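Local coordinates for protein glutathione S-transferase (Burkholderia glumae, PDB 4ISD) that binds glutathione and probably catalyses its conjugation to electrophilic substrates, at residues 75-78 / 79-83; 161-164 / 165-169; 186-189 / 190-193. All blocks are in the same frame, centred on the assembly; numbering follows the deposited sequence.

Contact 1. Residues 75-78 / 79-83; sequences SAIA and EYLDE
Ile77 and Leu81 lie side by side on helix 74-84, one turn apart and pointing the same way. This helix belongs to the thioredoxin-like domain of the glutathione transferase fold. CG2 of Ile77 approaches CD1 of Leu81 at 3.8 Å. The Ile77 methyl is placed there because CG2 stands anti to the backbone N, with CG1 beside that N (chi1 -64°). Together the two side chains form an apolar ridge against Leu64 of strand 63-66, and Leu81 also reaches Val27 and Leu28 of helix 19-31.

The Glu79 side chain leads off in another direction. Its CG sits beside its own backbone N and next to the Ser75 carbonyl, and the bend at chi2 (-85°) leads the carboxylate away from the earlier turn. There OE2 forms a salt bridge with Arg105 of the same chain. The side chain of Tyr80 starts with its CB beside the Ala76 carbonyl, and its ring then moves off to meet His66 edge-to-face. Glu83 turns to the second subunit and forms salt bridges with Arg101 and Arg105 of that subunit, so the helix takes part in the dimer interface.

The i to i+4 backbone bonds of the helix set the spacing. Glu79 N donates to Ser75 O at 3.0 Å, and Asp82 N donates to Ala78 O at 3.1 Å. Tyr80 N bonds mainly to Ala76 O and only weakly to Ile77 O. The straightest bond is Leu81 N to Ile77 O, 2.9 Å long with an N-H...O angle of 171°.

Contact 2. Residues 161-164 / 165-169; sequences GVFG and DWCIA
Phe163, on a tight turn before helix 168-177 of the all-helical domain, meets Cys167 just ahead of that helix. The turn has type I backbone angles at Val162 and Phe163. Gly161 N donates to Gly164 O at 2.7 Å, and a weak return bond runs from Gly164 N to Gly161 O. Gly164 then takes a positive phi (116°), and a short extended run, Asp165 to Cys167, enters the helix.

Cys167 SG comes to the edge of the Phe163 ring, in its plane. It lies 3.8 Å from Phe163 CD2 and 5.0 Å from the ring centroid. Its chi1 of 64° sets the sulfur between the backbone N and the carbonyl carbon, facing the ring. Ala169 CB is also near the ring edge, 4.5 Å from Phe163 CE2. Val162 CG2 lies over one ring face, toward the rim. Leu103 of helix 98-113 also packs on this ring.

One water ties the backbones. It accepts from Phe163 N at 2.9 Å and donates to Asp165 O at 2.8 Å. Asp170 OD2 accepts from Cys167 N, the N3 half of a capping box, as at the corresponding helix of relatives. Asp170 OD1 accepts from Val162 N.

The sulfur-aromatic contact probably rests on dispersion, with some attraction of the sulfur for the ring's C-H edge, while the water satisfies two backbone groups that do not bond directly.

Contact 3. Residues 186-189 / 190-193; sequences PVPP and KVLR
Val187 carries CG1 anti to its backbone N (chi1 -168°), and this aims the methyl at Val191 CG2, 3.5 Å away. The two valine side chains cross at about a right angle. The same CG1 is 4.3 Å from Leu192 CD2, a looser contact. Arg193 is brought back by a bend at chi3 (-80°), which folds its guanidinium over the backbone of Pro189. The carbonyl carbon of Pro189 lies over the centre of one guanidinium face, and Arg193 NH1 is 3.7 Å from Pro189 CB. NH2 of the same group forms a salt bridge with Asp157. The salt bridge and the proline both favour this placement.

Pro188 packs by its ring against the neighbouring turn, with CB 4.0 Å from Val191 CG1. Lys190 CG passes 4.2 Å from that same Pro188 CB. Beyond CG the lysine chain is extended, and NZ donates hydrogen bonds to Asp152 O and Ile155 O near the end of helix 139-154. Pro188 also touches Leu148 and Asp152 there.

Two backbone bonds close the first turn. Val191 N donates to Pro188 O at 2.8 Å, spanning three residues. Arg193 N donates to Pro189 O, also at 2.8 Å, spanning four.

Pro189 N carries no hydrogen, which costs nothing here because the first-turn N-H groups have no acceptor four residues back within the helix. Pro188 is the residue just before, not itself helical. The contact forms the N-terminal start of helix 189-199 in the all-helical domain.

In the fold
From the N terminus, contact 1 comes first, inside helix 74-84 of the thioredoxin-like domain. It closes no loop. Contact 2 follows in the all-helical domain, where it lies at the end of the loop between helix 139-154 and helix 168-177. Contact 3 is last and joins the loop after helix 168-177 to the start of helix 189-199. The three are in series and none nests in or crosses another. Contacts 1 and 2 touch, with Ala78 CB 4.2 Å from Ile168 CG2, so they meet where the two domains pack. Contact 3 lies at the surface, its centre about 30 Å from that of contact 1 and about 17 Å from that of contact 2.

Contact 1. Residues 75-78 / 79-83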
ATOM      1  N   SER A  75      -6.332   2.037  -0.331  1.00 26.88           N
ATOM      2  CA  SER A  75      -6.039   1.262   0.873  1.00 34.19           C
ATOM      3  C   SER A  75      -5.966   2.179   2.109  1.00 40.13           C
ATOM      4  O   SER A  75      -6.521   1.851   3.159  1.00 43.22           O
ATOM      5  CB  SER A  75      -4.764   0.408   0.717  1.00 42.13           C
ATOM      6  OG  SER A  75      -3.565   1.176   0.757  1.00 41.18           O
ATOM      7  N   ALA A  76      -5.302   3.327   1.979  1.00 37.10           N
ATOM      8  CA  ALA A  76      -5.218   4.294   3.072  1.00 34.64           C
ATOM      9  C   ALA A  76      -6.605   4.810   3.463  1.00 38.01           C
ATOM     10  O   ALA A  76      -6.896   5.065   4.649  1.00 38.61           O
ATOM     11  CB  ALA A  76      -4.307   5.456   2.686  1.00 30.05           C
ATOM     12  N   ILE A  77      -7.457   4.969   2.452  1.00 29.83           N
ATOM     13  CA  ILE A  77      -8.854   5.296   2.681  1.00 33.79           C
ATOM     14  C   ILE A  77      -9.562   4.210   3.508  1.00 36.57           C
ATOM     15  O   ILE A  77     -10.255   4.525   4.485  1.00 34.54           O
ATOM     16  CB  ILE A  77      -9.602   5.523   1.351  1.00 34.24           C
ATOM     17  CG1 ILE A  77      -9.023   6.746   0.631  1.00 33.77           C
ATOM     18  CG2 ILE A  77     -11.108   5.677   1.602  1.00 30.97           C
ATOM     19  CD1 ILE A  77      -9.618   7.011  -0.750  1.00 31.11           C
ATOM     20  N   ALA A  78      -9.386   2.944   3.125  1.00 33.22           N
ATOM     21  CA  ALA A  78      -9.997   1.838   3.867  1.00 32.87           C
ATOM     22  C   ALA A  78      -9.555   1.812   5.333  1.00 38.51           C
ATOM     23  O   ALA A  78     -10.383   1.612   6.231  1.00 42.98           O
ATOM     24  CB  ALA A  78      -9.696   0.511   3.202  1.00 37.58           C
ATOM     25  N   GLU A  79      -8.261   2.027   5.568  1.00 32.70           N
ATOM     26  CA  GLU A  79      -7.683   2.006   6.916  1.00 35.02           C
ATOM     27  C   GLU A  79      -8.243   3.137   7.758  1.00 38.41           C
ATOM     28  O   GLU A  79      -8.456   3.002   8.971  1.00 40.42           O
ATOM     29  CB  GLU A  79      -6.166   2.181   6.828  1.00 40.51           C
ATOM     30  CG  GLU A  79      -5.451   1.085   6.071  1.00 41.76           C
ATOM     31  CD  GLU A  79      -5.139  -0.102   6.947  1.00 47.47           C
ATOM     32  OE1 GLU A  79      -5.373  -0.025   8.181  1.00 49.71           O
ATOM     33  OE2 GLU A  79      -4.660  -1.114   6.399  1.00 47.51           O
ATOM     34  N   TYR A  80      -8.465   4.266   7.097  1.00 38.34           N
ATOM     35  CA  TYR A  80      -8.895   5.480   7.770  1.00 38.32           C
ATOM     36  C   TYR A  80     -10.382   5.449   8.102  1.00 40.42           C
ATOM     37  O   TYR A  80     -10.787   5.848   9.203  1.00 42.38           O
ATOM     38  CB  TYR A  80      -8.563   6.693   6.898  1.00 34.08           C
ATOM     39  CG  TYR A  80      -9.194   7.978   7.365  1.00 37.59           C
ATOM     40  CD1 TYR A  80      -8.668   8.680   8.445  1.00 37.19           C
ATOM     41  CD2 TYR A  80     -10.321   8.496   6.721  1.00 39.92           C
ATOM     42  CE1 TYR A  80      -9.248   9.864   8.875  1.00 40.20           C
ATOM     43  CE2 TYR A  80     -10.897   9.678   7.138  1.00 42.40           C
ATOM     44  CZ  TYR A  80     -10.362  10.352   8.217  1.00 46.21           C
ATOM     45  OH  TYR A  80     -10.943  11.521   8.641  1.00 57.92           O
ATOM     46  N   LEU A  81     -11.200   4.992   7.153  1.00 40.27           N
ATOM     47  CA  LEU A  81     -12.632   4.862   7.420  1.00 42.40           C
ATOM     48  C   LEU A  81     -12.876   3.816   8.510  1.00 42.20           C
ATOM     49  O   LEU A  81     -13.769   3.965   9.332  1.00 41.58           O
ATOM     50  CB  LEU A  81     -13.420   4.549   6.149  1.00 35.57           C
ATOM     51  CG  LEU A  81     -13.489   5.666   5.101  1.00 33.79           C
ATOM     52  CD1 LEU A  81     -14.139   5.153   3.811  1.00 34.25           C
ATOM     53  CD2 LEU A  81     -14.245   6.870   5.635  1.00 34.30           C
ATOM     54  N   ASP A  82     -12.035   2.787   8.539  1.00 45.24           N
ATOM     55  CA  ASP A  82     -12.104   1.769   9.580  1.00 48.57           C
ATOM     56  C   ASP A  82     -11.749   2.296  10.968  1.00 52.19           C
ATOM     57  O   ASP A  82     -12.148   1.711  11.972  1.00 59.21           O
ATOM     58  CB  ASP A  82     -11.199   0.589   9.231  1.00 51.25           C
ATOM     59  CG  ASP A  82     -11.917  -0.742   9.336  1.00 61.51           C
ATOM     60  OD1 ASP A  82     -13.093  -0.820   8.914  1.00 60.91           O
ATOM     61  OD2 ASP A  82     -11.306  -1.707   9.844  1.00 68.62           O
ATOM     62  N   GLU A  83     -10.995   3.391  11.035  1.00 53.99           N
ATOM     63  CA  GLU A  83     -10.599   3.957  12.320  1.00 53.41           C
ATOM     64  C   GLU A  83     -11.613   4.981  12.810  1.00 53.60           C
ATOM     65  O   GLU A  83     -11.891   5.079  14.012  1.00 50.20           O
ATOM     66  CB  GLU A  83      -9.196   4.574  12.236  1.00 55.78           C
ATOM     67  CG  GLU A  83      -8.108   3.649  12.754  1.00 58.97           C
ATOM     68  CD  GLU A  83      -6.722   4.063  12.338  1.00 65.34           C
ATOM     69  OE1 GLU A  83      -6.493   5.274  12.151  1.00 70.44           O
ATOM     70  OE2 GLU A  83      -5.862   3.168  12.182  1.00 66.24           O
TER

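Contact 2. Residues 161-164 / 165-169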
ATOM      1  N   GLY A 161     -14.777 -15.417   2.096  1.00 44.97           N
ATOM      2  CA  GLY A 161     -13.644 -14.599   1.689  1.00 37.14           C
ATOM      3  C   GLY A 161     -12.377 -15.424   1.844  1.00 41.62           C
ATOM      4  O   GLY A 161     -12.434 -16.563   2.319  1.00 54.31           O
ATOM      5  N   VAL A 162     -11.239 -14.870   1.434  1.00 31.96           N
ATOM      6  CA  VAL A 162      -9.958 -15.562   1.586  1.00 42.84           C
ATOM      7  C   VAL A 162      -9.633 -15.824   3.062  1.00 47.25           C
ATOM      8  O   VAL A 162      -8.916 -16.772   3.398  1.00 55.32           O
ATOM      9  CB  VAL A 162      -8.760 -14.785   0.917  1.00 44.35           C
ATOM     10  CG1 VAL A 162      -8.862 -14.811  -0.610  1.00 40.54           C
ATOM     11  CG2 VAL A 162      -8.679 -13.359   1.421  1.00 38.16           C
ATOM     12  N   PHE A 163     -10.156 -14.985   3.947  1.00 38.94           N
ATOM     13  CA  PHE A 163      -9.877 -15.169   5.363  1.00 47.44           C
ATOM     14  C   PHE A 163     -11.098 -15.704   6.130  1.00 53.46           C
ATOM     15  O   PHE A 163     -11.032 -15.957   7.330  1.00 61.33           O
ATOM     16  CB  PHE A 163      -9.328 -13.869   5.979  1.00 45.27           C
ATOM     17  CG  PHE A 163      -8.132 -13.319   5.251  1.00 45.46           C
ATOM     18  CD1 PHE A 163      -6.956 -14.059   5.166  1.00 44.93           C
ATOM     19  CD2 PHE A 163      -8.179 -12.067   4.646  1.00 43.59           C
ATOM     20  CE1 PHE A 163      -5.849 -13.568   4.486  1.00 40.31           C
ATOM     21  CE2 PHE A 163      -7.066 -11.563   3.959  1.00 36.25           C
ATOM     22  CZ  PHE A 163      -5.905 -12.315   3.884  1.00 36.37           C
ATOM     23  N   GLY A 164     -12.202 -15.904   5.419  1.00 54.77           N
ATOM     24  CA  GLY A 164     -13.444 -16.339   6.032  1.00 50.35           C
ATOM     25  C   GLY A 164     -14.469 -15.240   5.847  1.00 42.83           C
ATOM     26  O   GLY A 164     -15.017 -15.080   4.753  1.00 36.48           O
ATOM     27  N   ASP A 165     -14.706 -14.459   6.900  1.00 41.36           N
ATOM     28  CA  ASP A 165     -15.546 -13.272   6.774  1.00 40.61           C
ATOM     29  C   ASP A 165     -14.998 -12.338   5.699  1.00 44.60           C
ATOM     30  O   ASP A 165     -13.772 -12.224   5.506  1.00 48.58           O
ATOM     31  CB  ASP A 165     -15.660 -12.532   8.109  1.00 42.58           C
ATOM     32  CG  ASP A 165     -16.568 -13.246   9.102  1.00 57.79           C
ATOM     33  OD1 ASP A 165     -17.503 -13.962   8.671  1.00 68.83           O
ATOM     34  OD2 ASP A 165     -16.348 -13.086  10.315  1.00 61.85           O
ATOM     35  N   TRP A 166     -15.905 -11.688   4.980  1.00 44.44           N
ATOM     36  CA  TRP A 166     -15.507 -10.730   3.959  1.00 41.67           C
ATOM     37  C   TRP A 166     -14.645  -9.623   4.557  1.00 48.31           C
ATOM     38  O   TRP A 166     -14.876  -9.184   5.684  1.00 43.14           O
ATOM     39  CB  TRP A 166     -16.737 -10.117   3.297  1.00 31.51           C
ATOM     40  CG  TRP A 166     -16.408  -9.024   2.324  1.00 33.38           C
ATOM     41  CD1 TRP A 166     -16.170  -9.159   0.987  1.00 38.59           C
ATOM     42  CD2 TRP A 166     -16.293  -7.625   2.607  1.00 38.37           C
ATOM     43  NE1 TRP A 166     -15.908  -7.928   0.416  1.00 37.08           N
ATOM     44  CE2 TRP A 166     -15.977  -6.976   1.394  1.00 38.20           C
ATOM     45  CE3 TRP A 166     -16.417  -6.864   3.772  1.00 44.94           C
ATOM     46  CZ2 TRP A 166     -15.795  -5.607   1.314  1.00 40.47           C
ATOM     47  CZ3 TRP A 166     -16.229  -5.503   3.689  1.00 47.09           C
ATOM     48  CH2 TRP A 166     -15.915  -4.889   2.471  1.00 47.94           C
ATOM     49  N   CYS A 167     -13.631  -9.200   3.809  1.00 47.65           N
ATOM     50  CA  CYS A 167     -12.960  -7.932   4.084  1.00 42.02           C
ATOM     51  C   CYS A 167     -12.713  -7.238   2.747  1.00 38.96           C
ATOM     52  O   CYS A 167     -12.900  -7.858   1.687  1.00 34.39           O
ATOM     53  CB  CYS A 167     -11.665  -8.117   4.888  1.00 38.27           C
ATOM     54  SG  CYS A 167     -10.328  -9.034   4.092  1.00 39.33           S
ATOM     55  N   ILE A 168     -12.319  -5.964   2.793  1.00 31.89           N
ATOM     56  CA  ILE A 168     -12.111  -5.186   1.571  1.00 26.71           C
ATOM     57  C   ILE A 168     -11.048  -5.811   0.663  1.00 33.47           C
ATOM     58  O   ILE A 168     -11.068  -5.595  -0.549  1.00 39.90           O
ATOM     59  CB  ILE A 168     -11.759  -3.688   1.857  1.00 32.79           C
ATOM     60  CG1 ILE A 168     -11.902  -2.865   0.578  1.00 27.36           C
ATOM     61  CG2 ILE A 168     -10.356  -3.531   2.454  1.00 22.25           C
ATOM     62  CD1 ILE A 168     -13.282  -2.964  -0.029  1.00 27.80           C
ATOM     63  N   ALA A 169     -10.141  -6.600   1.242  1.00 33.87           N
ATOM     64  CA  ALA A 169      -9.107  -7.291   0.466  1.00 33.13           C
ATOM     65  C   ALA A 169      -9.702  -8.218  -0.572  1.00 38.77           C
ATOM     66  O   ALA A 169      -9.110  -8.391  -1.636  1.00 37.35           O
ATOM     67  CB  ALA A 169      -8.180  -8.071   1.367  1.00 35.67           C
TER
HETATM   68  O   HOH W   1     -11.612 -12.528   3.672  1.00 29.44           O

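Contact 3. Residues 186-189 / 190-193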
ATOM      1  N   PRO A 186      -5.106 -23.135 -17.107  1.00 73.47           N
ATOM      2  CA  PRO A 186      -6.506 -23.378 -16.743  1.00 69.60           C
ATOM      3  C   PRO A 186      -6.797 -22.916 -15.319  1.00 60.88           C
ATOM      4  O   PRO A 186      -5.975 -23.121 -14.416  1.00 57.03           O
ATOM      5  CB  PRO A 186      -6.664 -24.901 -16.894  1.00 68.91           C
ATOM      6  CG  PRO A 186      -5.270 -25.449 -16.900  1.00 73.26           C
ATOM      7  CD  PRO A 186      -4.395 -24.372 -17.477  1.00 78.01           C
ATOM      8  N   VAL A 187      -7.960 -22.292 -15.143  1.00 56.25           N
ATOM      9  CA  VAL A 187      -8.380 -21.731 -13.865  1.00 53.11           C
ATOM     10  C   VAL A 187      -9.318 -22.667 -13.094  1.00 51.56           C
ATOM     11  O   VAL A 187     -10.370 -23.047 -13.603  1.00 45.57           O
ATOM     12  CB  VAL A 187      -9.147 -20.418 -14.075  1.00 49.24           C
ATOM     13  CG1 VAL A 187      -9.306 -19.709 -12.752  1.00 48.12           C
ATOM     14  CG2 VAL A 187      -8.453 -19.532 -15.100  1.00 42.98           C
ATOM     15  N   PRO A 188      -8.940 -23.033 -11.858  1.00 50.06           N
ATOM     16  CA  PRO A 188      -9.792 -23.826 -10.964  1.00 51.39           C
ATOM     17  C   PRO A 188     -11.131 -23.144 -10.706  1.00 58.75           C
ATOM     18  O   PRO A 188     -11.149 -21.998 -10.235  1.00 60.45           O
ATOM     19  CB  PRO A 188      -8.982 -23.866  -9.666  1.00 38.36           C
ATOM     20  CG  PRO A 188      -7.565 -23.786 -10.125  1.00 34.85           C
ATOM     21  CD  PRO A 188      -7.589 -22.841 -11.299  1.00 42.12           C
ATOM     22  N   PRO A 189     -12.241 -23.841 -11.003  1.00 58.97           N
ATOM     23  CA  PRO A 189     -13.584 -23.265 -10.869  1.00 56.97           C
ATOM     24  C   PRO A 189     -13.841 -22.660  -9.485  1.00 45.34           C
ATOM     25  O   PRO A 189     -14.589 -21.682  -9.394  1.00 34.53           O
ATOM     26  CB  PRO A 189     -14.526 -24.453 -11.154  1.00 60.85           C
ATOM     27  CG  PRO A 189     -13.660 -25.670 -11.116  1.00 65.20           C
ATOM     28  CD  PRO A 189     -12.282 -25.225 -11.498  1.00 64.82           C
ATOM     29  N   LYS A 190     -13.205 -23.199  -8.443  1.00 43.79           N
ATOM     30  CA  LYS A 190     -13.304 -22.606  -7.108  1.00 41.34           C
ATOM     31  C   LYS A 190     -12.916 -21.127  -7.067  1.00 46.98           C
ATOM     32  O   LYS A 190     -13.396 -20.395  -6.197  1.00 49.81           O
ATOM     33  CB  LYS A 190     -12.476 -23.365  -6.077  1.00 34.03           C
ATOM     34  CG  LYS A 190     -10.991 -23.027  -6.090  1.00 32.05           C
ATOM     35  CD  LYS A 190     -10.290 -23.691  -4.912  1.00 30.76           C
ATOM     36  CE  LYS A 190      -8.795 -23.464  -4.926  1.00 37.86           C
ATOM     37  NZ  LYS A 190      -8.234 -23.762  -3.570  1.00 45.47           N
ATOM     38  N   VAL A 191     -12.056 -20.673  -7.981  1.00 42.00           N
ATOM     39  CA  VAL A 191     -11.747 -19.247  -8.000  1.00 37.76           C
ATOM     40  C   VAL A 191     -12.741 -18.471  -8.855  1.00 41.76           C
ATOM     41  O   VAL A 191     -13.031 -17.311  -8.573  1.00 50.61           O
ATOM     42  CB  VAL A 191     -10.265 -18.916  -8.362  1.00 40.46           C
ATOM     43  CG1 VAL A 191      -9.393 -20.164  -8.338  1.00 41.90           C
ATOM     44  CG2 VAL A 191     -10.167 -18.167  -9.683  1.00 36.10           C
ATOM     45  N   LEU A 192     -13.271 -19.117  -9.887  1.00 45.41           N
ATOM     46  CA  LEU A 192     -14.380 -18.549 -10.644  1.00 44.87           C
ATOM     47  C   LEU A 192     -15.549 -18.252  -9.711  1.00 44.63           C
ATOM     48  O   LEU A 192     -16.177 -17.195  -9.806  1.00 51.94           O
ATOM     49  CB  LEU A 192     -14.836 -19.516 -11.738  1.00 47.11           C
ATOM     50  CG  LEU A 192     -13.819 -19.747 -12.858  1.00 48.11           C
ATOM     51  CD1 LEU A 192     -14.405 -20.680 -13.914  1.00 47.66           C
ATOM     52  CD2 LEU A 192     -13.331 -18.415 -13.471  1.00 34.05           C
ATOM     53  N   ARG A 193     -15.824 -19.186  -8.800  1.00 32.35           N
ATOM     54  CA  ARG A 193     -16.937 -19.039  -7.866  1.00 34.67           C
ATOM     55  C   ARG A 193     -16.704 -17.873  -6.911  1.00 38.91           C
ATOM     56  O   ARG A 193     -17.580 -17.030  -6.720  1.00 40.31           O
ATOM     57  CB  ARG A 193     -17.164 -20.340  -7.094  1.00 32.48           C
ATOM     58  CG  ARG A 193     -17.871 -21.423  -7.924  1.00 37.11           C
ATOM     59  CD  ARG A 193     -18.265 -22.627  -7.079  1.00 37.48           C
ATOM     60  NE  ARG A 193     -17.146 -23.540  -6.850  1.00 42.50           N
ATOM     61  CZ  ARG A 193     -16.789 -24.509  -7.693  1.00 45.89           C
ATOM     62  NH1 ARG A 193     -17.452 -24.677  -8.831  1.00 46.40           N
ATOM     63  NH2 ARG A 193     -15.774 -25.313  -7.406  1.00 43.12           N
TER